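Local coordinates for protein pumilio homology domain family member 4 (Saccharomyces cerevisiae, PDB 3BWT) that binds single-stranded mRNA through its Pumilio homology domain, a curved array of eight helical repeats, at residues L68-K81 with K102-V116. Sequence-based numbering, arbitrary orientation.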
ATOM      1  N   LEU A  68     -13.614   1.554 -22.320  1.00 21.05           N
ATOM      2  CA  LEU A  68     -14.371   1.203 -21.123  1.00 20.85           C
ATOM      3  C   LEU A  68     -15.194   2.379 -20.558  1.00 23.77           C
ATOM      4  O   LEU A  68     -16.327   2.194 -20.114  1.00 29.75           O
ATOM      5  CB  LEU A  68     -13.448   0.607 -20.058  1.00 18.26           C
ATOM      6  CG  LEU A  68     -12.933  -0.807 -20.353  1.00 18.29           C
ATOM      7  CD1 LEU A  68     -11.637  -1.107 -19.596  1.00 18.11           C
ATOM      8  CD2 LEU A  68     -13.989  -1.848 -20.046  1.00 17.11           C
ATOM      9  N   GLU A  69     -14.638   3.583 -20.580  1.00 23.00           N
ATOM     10  CA  GLU A  69     -15.376   4.736 -20.076  1.00 28.91           C
ATOM     11  C   GLU A  69     -16.584   5.039 -20.948  1.00 26.78           C
ATOM     12  O   GLU A  69     -17.643   5.398 -20.449  1.00 36.31           O
ATOM     13  CB  GLU A  69     -14.488   5.978 -20.019  1.00 27.22           C
ATOM     14  CG  GLU A  69     -13.442   5.965 -18.922  1.00 25.55           C
ATOM     15  CD  GLU A  69     -12.336   6.982 -19.169  1.00 42.76           C
ATOM     16  OE1 GLU A  69     -12.620   8.054 -19.753  1.00 51.95           O
ATOM     17  OE2 GLU A  69     -11.179   6.703 -18.792  1.00 48.51           O
ATOM     18  N   GLU A  70     -16.418   4.875 -22.254  1.00 28.32           N
ATOM     19  CA  GLU A  70     -17.340   5.470 -23.217  1.00 32.54           C
ATOM     20  C   GLU A  70     -18.429   4.513 -23.696  1.00 32.58           C
ATOM     21  O   GLU A  70     -19.426   4.935 -24.291  1.00 28.28           O
ATOM     22  CB  GLU A  70     -16.555   6.023 -24.408  1.00 28.71           C
ATOM     23  CG  GLU A  70     -17.115   7.326 -24.933  1.00 44.22           C
ATOM     24  CD  GLU A  70     -17.079   8.427 -23.892  1.00 38.79           C
ATOM     25  OE1 GLU A  70     -16.017   8.609 -23.247  1.00 34.34           O
ATOM     26  OE2 GLU A  70     -18.111   9.114 -23.724  1.00 56.77           O
ATOM     27  N   VAL A  71     -18.226   3.232 -23.409  1.00 33.42           N
ATOM     28  CA  VAL A  71     -19.068   2.136 -23.879  1.00 25.97           C
ATOM     29  C   VAL A  71     -20.313   2.025 -22.976  1.00 28.22           C
ATOM     30  O   VAL A  71     -20.303   2.561 -21.859  1.00 28.41           O
ATOM     31  CB  VAL A  71     -18.215   0.834 -23.883  1.00 22.66           C
ATOM     32  CG1 VAL A  71     -18.450  -0.013 -22.632  1.00 18.86           C
ATOM     33  CG2 VAL A  71     -18.440   0.054 -25.139  1.00 21.28           C
ATOM     34  N   THR A  72     -21.389   1.372 -23.434  1.00 22.30           N
ATOM     35  CA  THR A  72     -22.588   1.266 -22.576  1.00 22.51           C
ATOM     36  C   THR A  72     -22.404   0.185 -21.539  1.00 21.51           C
ATOM     37  O   THR A  72     -21.418  -0.539 -21.558  1.00 21.56           O
ATOM     38  CB  THR A  72     -23.918   0.961 -23.330  1.00 19.46           C
ATOM     39  OG1 THR A  72     -23.887  -0.374 -23.849  1.00 29.19           O
ATOM     40  CG2 THR A  72     -24.174   1.954 -24.443  1.00 16.23           C
ATOM     41  N   THR A  73     -23.367   0.057 -20.638  1.00 25.32           N
ATOM     42  CA  THR A  73     -23.280  -1.002 -19.643  1.00 28.23           C
ATOM     43  C   THR A  73     -23.381  -2.384 -20.291  1.00 26.84           C
ATOM     44  O   THR A  73     -22.687  -3.319 -19.890  1.00 23.75           O
ATOM     45  CB  THR A  73     -24.320  -0.828 -18.538  1.00 23.09           C
ATOM     46  OG1 THR A  73     -23.874   0.202 -17.649  1.00 25.81           O
ATOM     47  CG2 THR A  73     -24.484  -2.117 -17.758  1.00 22.21           C
ATOM     48  N   GLU A  74     -24.227  -2.504 -21.308  1.00 22.96           N
ATOM     49  CA  GLU A  74     -24.364  -3.769 -22.000  1.00 22.97           C
ATOM     50  C   GLU A  74     -23.014  -4.163 -22.582  1.00 26.57           C
ATOM     51  O   GLU A  74     -22.556  -5.295 -22.417  1.00 22.72           O
ATOM     52  CB  GLU A  74     -25.423  -3.689 -23.104  1.00 24.37           C
ATOM     53  CG  GLU A  74     -26.867  -3.667 -22.595  1.00 30.44           C
ATOM     54  CD  GLU A  74     -27.205  -2.385 -21.843  1.00 39.45           C
ATOM     55  OE1 GLU A  74     -27.012  -1.288 -22.417  1.00 32.57           O
ATOM     56  OE2 GLU A  74     -27.666  -2.471 -20.680  1.00 45.07           O
ATOM     57  N   GLN A  75     -22.375  -3.219 -23.261  1.00 27.17           N
ATOM     58  CA  GLN A  75     -21.109  -3.497 -23.917  1.00 19.03           C
ATOM     59  C   GLN A  75     -20.026  -3.781 -22.888  1.00 19.10           C
ATOM     60  O   GLN A  75     -19.252  -4.730 -23.030  1.00 19.10           O
ATOM     61  CB  GLN A  75     -20.716  -2.329 -24.801  1.00 18.09           C
ATOM     62  CG  GLN A  75     -21.539  -2.210 -26.054  1.00 17.75           C
ATOM     63  CD  GLN A  75     -21.479  -0.824 -26.657  1.00 18.04           C
ATOM     64  OE1 GLN A  75     -21.355   0.172 -25.940  1.00 19.37           O
ATOM     65  NE2 GLN A  75     -21.576  -0.750 -27.978  1.00 16.75           N
ATOM     66  N   ARG A  76     -19.989  -2.968 -21.841  1.00 18.55           N
ATOM     67  CA  ARG A  76     -19.011  -3.146 -20.788  1.00 19.32           C
ATOM     68  C   ARG A  76     -19.085  -4.546 -20.202  1.00 23.59           C
ATOM     69  O   ARG A  76     -18.054  -5.169 -19.925  1.00 26.88           O
ATOM     70  CB  ARG A  76     -19.203  -2.113 -19.683  1.00 23.45           C
ATOM     71  CG  ARG A  76     -18.041  -2.070 -18.708  1.00 22.73           C
ATOM     72  CD  ARG A  76     -18.132  -0.891 -17.751  1.00 29.42           C
ATOM     73  NE  ARG A  76     -19.301  -1.005 -16.890  1.00 30.86           N
ATOM     74  CZ  ARG A  76     -20.372  -0.228 -16.980  1.00 30.59           C
ATOM     75  NH1 ARG A  76     -20.411   0.742 -17.885  1.00 33.43           N
ATOM     76  NH2 ARG A  76     -21.397  -0.418 -16.159  1.00 32.70           N
ATOM     77  N   ILE A  77     -20.302  -5.043 -20.014  1.00 20.76           N
ATOM     78  CA  ILE A  77     -20.490  -6.373 -19.445  1.00 21.70           C
ATOM     79  C   ILE A  77     -19.947  -7.466 -20.358  1.00 23.32           C
ATOM     80  O   ILE A  77     -19.497  -8.516 -19.885  1.00 27.04           O
ATOM     81  CB  ILE A  77     -21.968  -6.630 -19.090  1.00 22.07           C
ATOM     82  CG1 ILE A  77     -22.417  -5.604 -18.049  1.00 30.42           C
ATOM     83  CG2 ILE A  77     -22.149  -8.022 -18.527  1.00 20.01           C
ATOM     84  CD1 ILE A  77     -23.898  -5.510 -17.860  1.00 27.07           C
ATOM     85  N   VAL A  78     -19.971  -7.214 -21.664  1.00 19.81           N
ATOM     86  CA  VAL A  78     -19.448  -8.173 -22.622  1.00 22.22           C
ATOM     87  C   VAL A  78     -17.925  -8.181 -22.568  1.00 23.73           C
ATOM     88  O   VAL A  78     -17.298  -9.243 -22.581  1.00 24.54           O
ATOM     89  CB  VAL A  78     -19.922  -7.877 -24.065  1.00 22.23           C
ATOM     90  CG1 VAL A  78     -19.195  -8.781 -25.068  1.00 17.53           C
ATOM     91  CG2 VAL A  78     -21.427  -8.039 -24.175  1.00 17.16           C
ATOM     92  N   LEU A  79     -17.331  -6.993 -22.513  1.00 20.29           N
ATOM     93  CA  LEU A  79     -15.885  -6.890 -22.393  1.00 19.44           C
ATOM     94  C   LEU A  79     -15.421  -7.583 -21.120  1.00 23.05           C
ATOM     95  O   LEU A  79     -14.380  -8.253 -21.111  1.00 25.66           O
ATOM     96  CB  LEU A  79     -15.428  -5.432 -22.408  1.00 18.36           C
ATOM     97  CG  LEU A  79     -15.680  -4.689 -23.720  1.00 20.07           C
ATOM     98  CD1 LEU A  79     -14.948  -3.349 -23.764  1.00 18.64           C
ATOM     99  CD2 LEU A  79     -15.294  -5.554 -24.908  1.00 18.50           C
ATOM    100  N   THR A  80     -16.198  -7.439 -20.050  1.00 21.28           N
ATOM    101  CA  THR A  80     -15.853  -8.080 -18.784  1.00 24.08           C
ATOM    102  C   THR A  80     -15.932  -9.594 -18.931  1.00 21.77           C
ATOM    103  O   THR A  80     -15.050 -10.310 -18.463  1.00 21.44           O
ATOM    104  CB  THR A  80     -16.775  -7.648 -17.594  1.00 27.73           C
ATOM    105  OG1 THR A  80     -16.806  -6.219 -17.465  1.00 22.05           O
ATOM    106  CG2 THR A  80     -16.279  -8.256 -16.286  1.00 18.83           C
ATOM    107  N   LYS A  81     -16.984 -10.085 -19.578  1.00 22.55           N
ATOM    108  CA  LYS A  81     -17.162 -11.535 -19.701  1.00 28.75           C
ATOM    109  C   LYS A  81     -16.070 -12.199 -20.534  1.00 21.71           C
ATOM    110  O   LYS A  81     -15.627 -13.299 -20.216  1.00 25.75           O
ATOM    111  CB  LYS A  81     -18.549 -11.894 -20.243  1.00 32.37           C
ATOM    112  CG  LYS A  81     -19.681 -11.682 -19.231  1.00 37.70           C
ATOM    113  CD  LYS A  81     -21.054 -12.047 -19.814  1.00 40.39           C
ATOM    114  CE  LYS A  81     -22.168 -11.878 -18.777  1.00 42.68           C
ATOM    115  NZ  LYS A  81     -23.487 -12.365 -19.283  1.00 34.63           N
ATOM    116  N   LYS A 102      -8.882   0.050 -14.673  1.00 18.87           N
ATOM    117  CA  LYS A 102      -9.907   0.912 -15.255  1.00 20.79           C
ATOM    118  C   LYS A 102     -11.257   0.208 -15.359  1.00 20.19           C
ATOM    119  O   LYS A 102     -12.302   0.791 -15.054  1.00 19.72           O
ATOM    120  CB  LYS A 102      -9.490   1.410 -16.632  1.00 18.93           C
ATOM    121  CG  LYS A 102     -10.222   2.673 -17.046  1.00 24.09           C
ATOM    122  CD  LYS A 102      -9.756   3.819 -16.188  1.00 33.07           C
ATOM    123  CE  LYS A 102     -10.409   5.120 -16.567  1.00 32.66           C
ATOM    124  NZ  LYS A 102      -9.864   6.205 -15.703  1.00 50.58           N
ATOM    125  N   LEU A 103     -11.229  -1.042 -15.802  1.00 18.04           N
ATOM    126  CA  LEU A 103     -12.439  -1.847 -15.866  1.00 18.83           C
ATOM    127  C   LEU A 103     -13.150  -1.841 -14.519  1.00 19.48           C
ATOM    128  O   LEU A 103     -14.342  -1.563 -14.433  1.00 21.58           O
ATOM    129  CB  LEU A 103     -12.101  -3.273 -16.283  1.00 17.74           C
ATOM    130  CG  LEU A 103     -13.244  -4.241 -16.594  1.00 17.97           C
ATOM    131  CD1 LEU A 103     -12.817  -5.232 -17.666  1.00 18.58           C
ATOM    132  CD2 LEU A 103     -13.695  -4.976 -15.344  1.00 19.28           C
ATOM    133  N   ILE A 104     -12.403  -2.143 -13.465  1.00 19.64           N
ATOM    134  CA  ILE A 104     -12.935  -2.146 -12.109  1.00 20.62           C
ATOM    135  C   ILE A 104     -13.490  -0.773 -11.701  1.00 22.69           C
ATOM    136  O   ILE A 104     -14.553  -0.681 -11.088  1.00 22.17           O
ATOM    137  CB  ILE A 104     -11.869  -2.610 -11.100  1.00 17.83           C
ATOM    138  CG1 ILE A 104     -11.490  -4.070 -11.373  1.00 17.11           C
ATOM    139  CG2 ILE A 104     -12.373  -2.438  -9.680  1.00 19.18           C
ATOM    140  CD1 ILE A 104     -10.268  -4.558 -10.609  1.00 16.83           C
ATOM    141  N   GLU A 105     -12.781   0.291 -12.055  1.00 20.21           N
ATOM    142  CA  GLU A 105     -13.254   1.637 -11.775  1.00 19.47           C
ATOM    143  C   GLU A 105     -14.561   1.934 -12.481  1.00 22.69           C
ATOM    144  O   GLU A 105     -15.366   2.742 -12.007  1.00 25.91           O
ATOM    145  CB  GLU A 105     -12.218   2.659 -12.214  1.00 21.46           C
ATOM    146  CG  GLU A 105     -11.079   2.786 -11.246  1.00 31.11           C
ATOM    147  CD  GLU A 105      -9.970   3.646 -11.771  1.00 34.66           C
ATOM    148  OE1 GLU A 105     -10.055   4.060 -12.951  1.00 39.67           O
ATOM    149  OE2 GLU A 105      -9.015   3.900 -11.002  1.00 29.71           O
ATOM    150  N   CYS A 106     -14.769   1.281 -13.621  1.00 22.69           N
ATOM    151  CA  CYS A 106     -15.892   1.606 -14.492  1.00 22.28           C
ATOM    152  C   CYS A 106     -17.179   0.841 -14.205  1.00 23.60           C
ATOM    153  O   CYS A 106     -18.251   1.272 -14.612  1.00 27.66           O
ATOM    154  CB  CYS A 106     -15.508   1.401 -15.954  1.00 21.09           C
ATOM    155  SG  CYS A 106     -14.533   2.724 -16.636  1.00 22.30           S
ATOM    156  N   ILE A 107     -17.082  -0.288 -13.516  1.00 24.13           N
ATOM    157  CA  ILE A 107     -18.254  -1.135 -13.359  1.00 27.91           C
ATOM    158  C   ILE A 107     -19.301  -0.506 -12.459  1.00 28.49           C
ATOM    159  O   ILE A 107     -18.999   0.016 -11.396  1.00 34.91           O
ATOM    160  CB  ILE A 107     -17.911  -2.569 -12.893  1.00 26.38           C
ATOM    161  CG1 ILE A 107     -17.285  -2.557 -11.501  1.00 22.57           C
ATOM    162  CG2 ILE A 107     -17.001  -3.248 -13.907  1.00 23.68           C
ATOM    163  CD1 ILE A 107     -16.794  -3.920 -11.059  1.00 22.32           C
ATOM    164  N   LYS A 108     -20.544  -0.561 -12.915  1.00 37.11           N
ATOM    165  CA  LYS A 108     -21.651   0.021 -12.189  1.00 36.27           C
ATOM    166  C   LYS A 108     -22.534  -1.066 -11.562  1.00 36.54           C
ATOM    167  O   LYS A 108     -22.962  -0.928 -10.418  1.00 44.86           O
ATOM    168  CB  LYS A 108     -22.455   0.953 -13.115  1.00 40.74           C
ATOM    169  CG  LYS A 108     -21.685   2.218 -13.557  1.00 34.00           C
ATOM    170  CD  LYS A 108     -22.455   3.079 -14.577  1.00 29.60           C
ATOM    171  CE  LYS A 108     -22.496   2.431 -15.965  1.00 59.22           C
ATOM    172  NZ  LYS A 108     -22.817   3.367 -17.099  1.00 43.07           N
ATOM    173  N   THR A 109     -22.785  -2.149 -12.296  1.00 37.22           N
ATOM    174  CA  THR A 109     -23.713  -3.196 -11.842  1.00 43.89           C
ATOM    175  C   THR A 109     -23.093  -4.139 -10.818  1.00 36.77           C
ATOM    176  O   THR A 109     -21.886  -4.131 -10.599  1.00 49.97           O
ATOM    177  CB  THR A 109     -24.251  -4.072 -13.013  1.00 54.65           C
ATOM    178  OG1 THR A 109     -23.204  -4.918 -13.506  1.00 48.68           O
ATOM    179  CG2 THR A 109     -24.789  -3.214 -14.151  1.00 43.41           C
ATOM    180  N   ASP A 110     -23.926  -4.968 -10.204  1.00 39.74           N
ATOM    181  CA  ASP A 110     -23.444  -5.912  -9.208  1.00 46.40           C
ATOM    182  C   ASP A 110     -23.149  -7.251  -9.863  1.00 46.25           C
ATOM    183  O   ASP A 110     -22.392  -8.066  -9.337  1.00 48.09           O
ATOM    184  CB  ASP A 110     -24.457  -6.073  -8.077  1.00 47.46           C
ATOM    185  CG  ASP A 110     -24.516  -4.854  -7.185  1.00 85.71           C
ATOM    186  OD1 ASP A 110     -23.611  -3.996  -7.298  1.00 85.52           O
ATOM    187  OD2 ASP A 110     -25.454  -4.768  -6.356  1.00 65.35           O
ATOM    188  N   GLU A 111     -23.757  -7.474 -11.021  1.00 39.30           N
ATOM    189  CA  GLU A 111     -23.437  -8.639 -11.829  1.00 45.17           C
ATOM    190  C   GLU A 111     -21.992  -8.529 -12.310  1.00 43.39           C
ATOM    191  O   GLU A 111     -21.264  -9.522 -12.385  1.00 38.43           O
ATOM    192  CB  GLU A 111     -24.394  -8.722 -13.019  1.00 44.32           C
ATOM    193  CG  GLU A 111     -23.761  -9.227 -14.305  1.00 33.98           C
ATOM    194  CD  GLU A 111     -24.750  -9.264 -15.455  1.00 56.26           C
ATOM    195  OE1 GLU A 111     -25.616  -8.352 -15.521  1.00 44.57           O
ATOM    196  OE2 GLU A 111     -24.663 -10.206 -16.283  1.00 36.39           O
ATOM    197  N   GLU A 112     -21.598  -7.303 -12.640  1.00 39.29           N
ATOM    198  CA  GLU A 112     -20.244  -6.995 -13.066  1.00 34.16           C
ATOM    199  C   GLU A 112     -19.254  -7.250 -11.947  1.00 33.37           C
ATOM    200  O   GLU A 112     -18.124  -7.671 -12.198  1.00 27.70           O
ATOM    201  CB  GLU A 112     -20.146  -5.527 -13.470  1.00 35.16           C
ATOM    202  CG  GLU A 112     -20.477  -5.239 -14.915  1.00 33.04           C
ATOM    203  CD  GLU A 112     -20.558  -3.749 -15.189  1.00 36.94           C
ATOM    204  OE1 GLU A 112     -21.434  -3.071 -14.606  1.00 28.76           O
ATOM    205  OE2 GLU A 112     -19.744  -3.258 -15.992  1.00 42.03           O
ATOM    206  N   ALA A 113     -19.671  -6.965 -10.715  1.00 31.65           N
ATOM    207  CA  ALA A 113     -18.794  -7.124  -9.562  1.00 26.44           C
ATOM    208  C   ALA A 113     -18.653  -8.588  -9.215  1.00 30.73           C
ATOM    209  O   ALA A 113     -17.576  -9.045  -8.830  1.00 35.02           O
ATOM    210  CB  ALA A 113     -19.314  -6.349  -8.372  1.00 26.54           C
ATOM    211  N   GLN A 114     -19.744  -9.330  -9.353  1.00 30.71           N
ATOM    212  CA  GLN A 114     -19.697 -10.756  -9.082  1.00 31.07           C
ATOM    213  C   GLN A 114     -18.797 -11.476 -10.074  1.00 26.55           C
ATOM    214  O   GLN A 114     -18.040 -12.361  -9.692  1.00 32.52           O
ATOM    215  CB  GLN A 114     -21.098 -11.366  -9.056  1.00 34.97           C
ATOM    216  CG  GLN A 114     -21.772 -11.214  -7.708  1.00 39.49           C
ATOM    217  CD  GLN A 114     -20.798 -11.431  -6.560  1.00 55.55           C
ATOM    218  OE1 GLN A 114     -20.650 -10.569  -5.691  1.00 57.00           O
ATOM    219  NE2 GLN A 114     -20.118 -12.580  -6.560  1.00 38.91           N
ATOM    220  N   ILE A 115     -18.864 -11.082 -11.340  1.00 22.17           N
ATOM    221  CA  ILE A 115     -17.964 -11.633 -12.351  1.00 25.16           C
ATOM    222  C   ILE A 115     -16.494 -11.336 -12.030  1.00 24.43           C
ATOM    223  O   ILE A 115     -15.615 -12.170 -12.264  1.00 20.49           O
ATOM    224  CB  ILE A 115     -18.310 -11.125 -13.772  1.00 24.84           C
ATOM    225  CG1 ILE A 115     -19.617 -11.756 -14.263  1.00 23.96           C
ATOM    226  CG2 ILE A 115     -17.179 -11.422 -14.746  1.00 23.06           C
ATOM    227  CD1 ILE A 115     -20.114 -11.199 -15.588  1.00 23.77           C
ATOM    228  N   VAL A 116     -16.229 -10.151 -11.489  1.00 22.51           N
ATOM    229  CA  VAL A 116     -14.864  -9.796 -11.150  1.00 21.01           C
ATOM    230  C   VAL A 116     -14.373 -10.570  -9.930  1.00 22.56           C
ATOM    231  O   VAL A 116     -13.318 -11.188  -9.988  1.00 29.35           O
ATOM    232  CB  VAL A 116     -14.678  -8.276 -10.974  1.00 26.01           C
ATOM    233  CG1 VAL A 116     -13.368  -7.973 -10.269  1.00 17.75           C
ATOM    234  CG2 VAL A 116     -14.720  -7.583 -12.331  1.00 23.87           C
TER
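Arg76 and Glu112 form the polar core of this junction between Pumilio repeats 2 and 3, a two-pronged salt bridge with guanidinium and carboxylate planes 30° apart. Arg76 NH2 donates to Glu112 OE1 at 3.1 Å through the syn lone pair of OE1, with that oxygen close to the guanidinium plane, while Arg76 NE faces Glu112 OE2. The bend of the arginine at chi3 (64°) lays one guanidinium face beneath Cys106 O, which sits toward the rim, and NH2 also bonds Thr73 OG1, tilted from the plane. Within its own segment Glu112 OE1 takes three further bonds: Thr109 N comes in nearly along the C-O axis at 2.8 Å, Thr109 OG1 donates to the anti lone pair of OE1, and Lys108 N arrives from above the carboxylate. Thr109 N to Glu112 OE1 and Glu112 N to Thr109 OG1 form the capping box, with Thr109 as N-cap of helix 110-120. An alanine in place of Glu112 would probably leave the Arg76 charge without its mate and Thr109 N without its capping acceptor.

Beside the pair Ile77 CG1 lies across Glu112 CG at 3.7 Å; farther along, Thr80 CG2 meets Ile115 CG2 at 3.6 Å, and Leu68 CD1 rests on Leu103 CB at 4.0 Å. The solvent side is looser, with Lys81 NZ reaching Glu111 OE2 only as a long ion pair of 3.9 Å.

Segments 73-81 and 110-116 run nearly parallel, 9° apart, with axes 10.3 Å apart at closest approach. Phe44 of helix 37-47 packs on Leu79 before this pair, and helix 146-158 follows it through Asn148 against Ala113, continuing the superhelical stack.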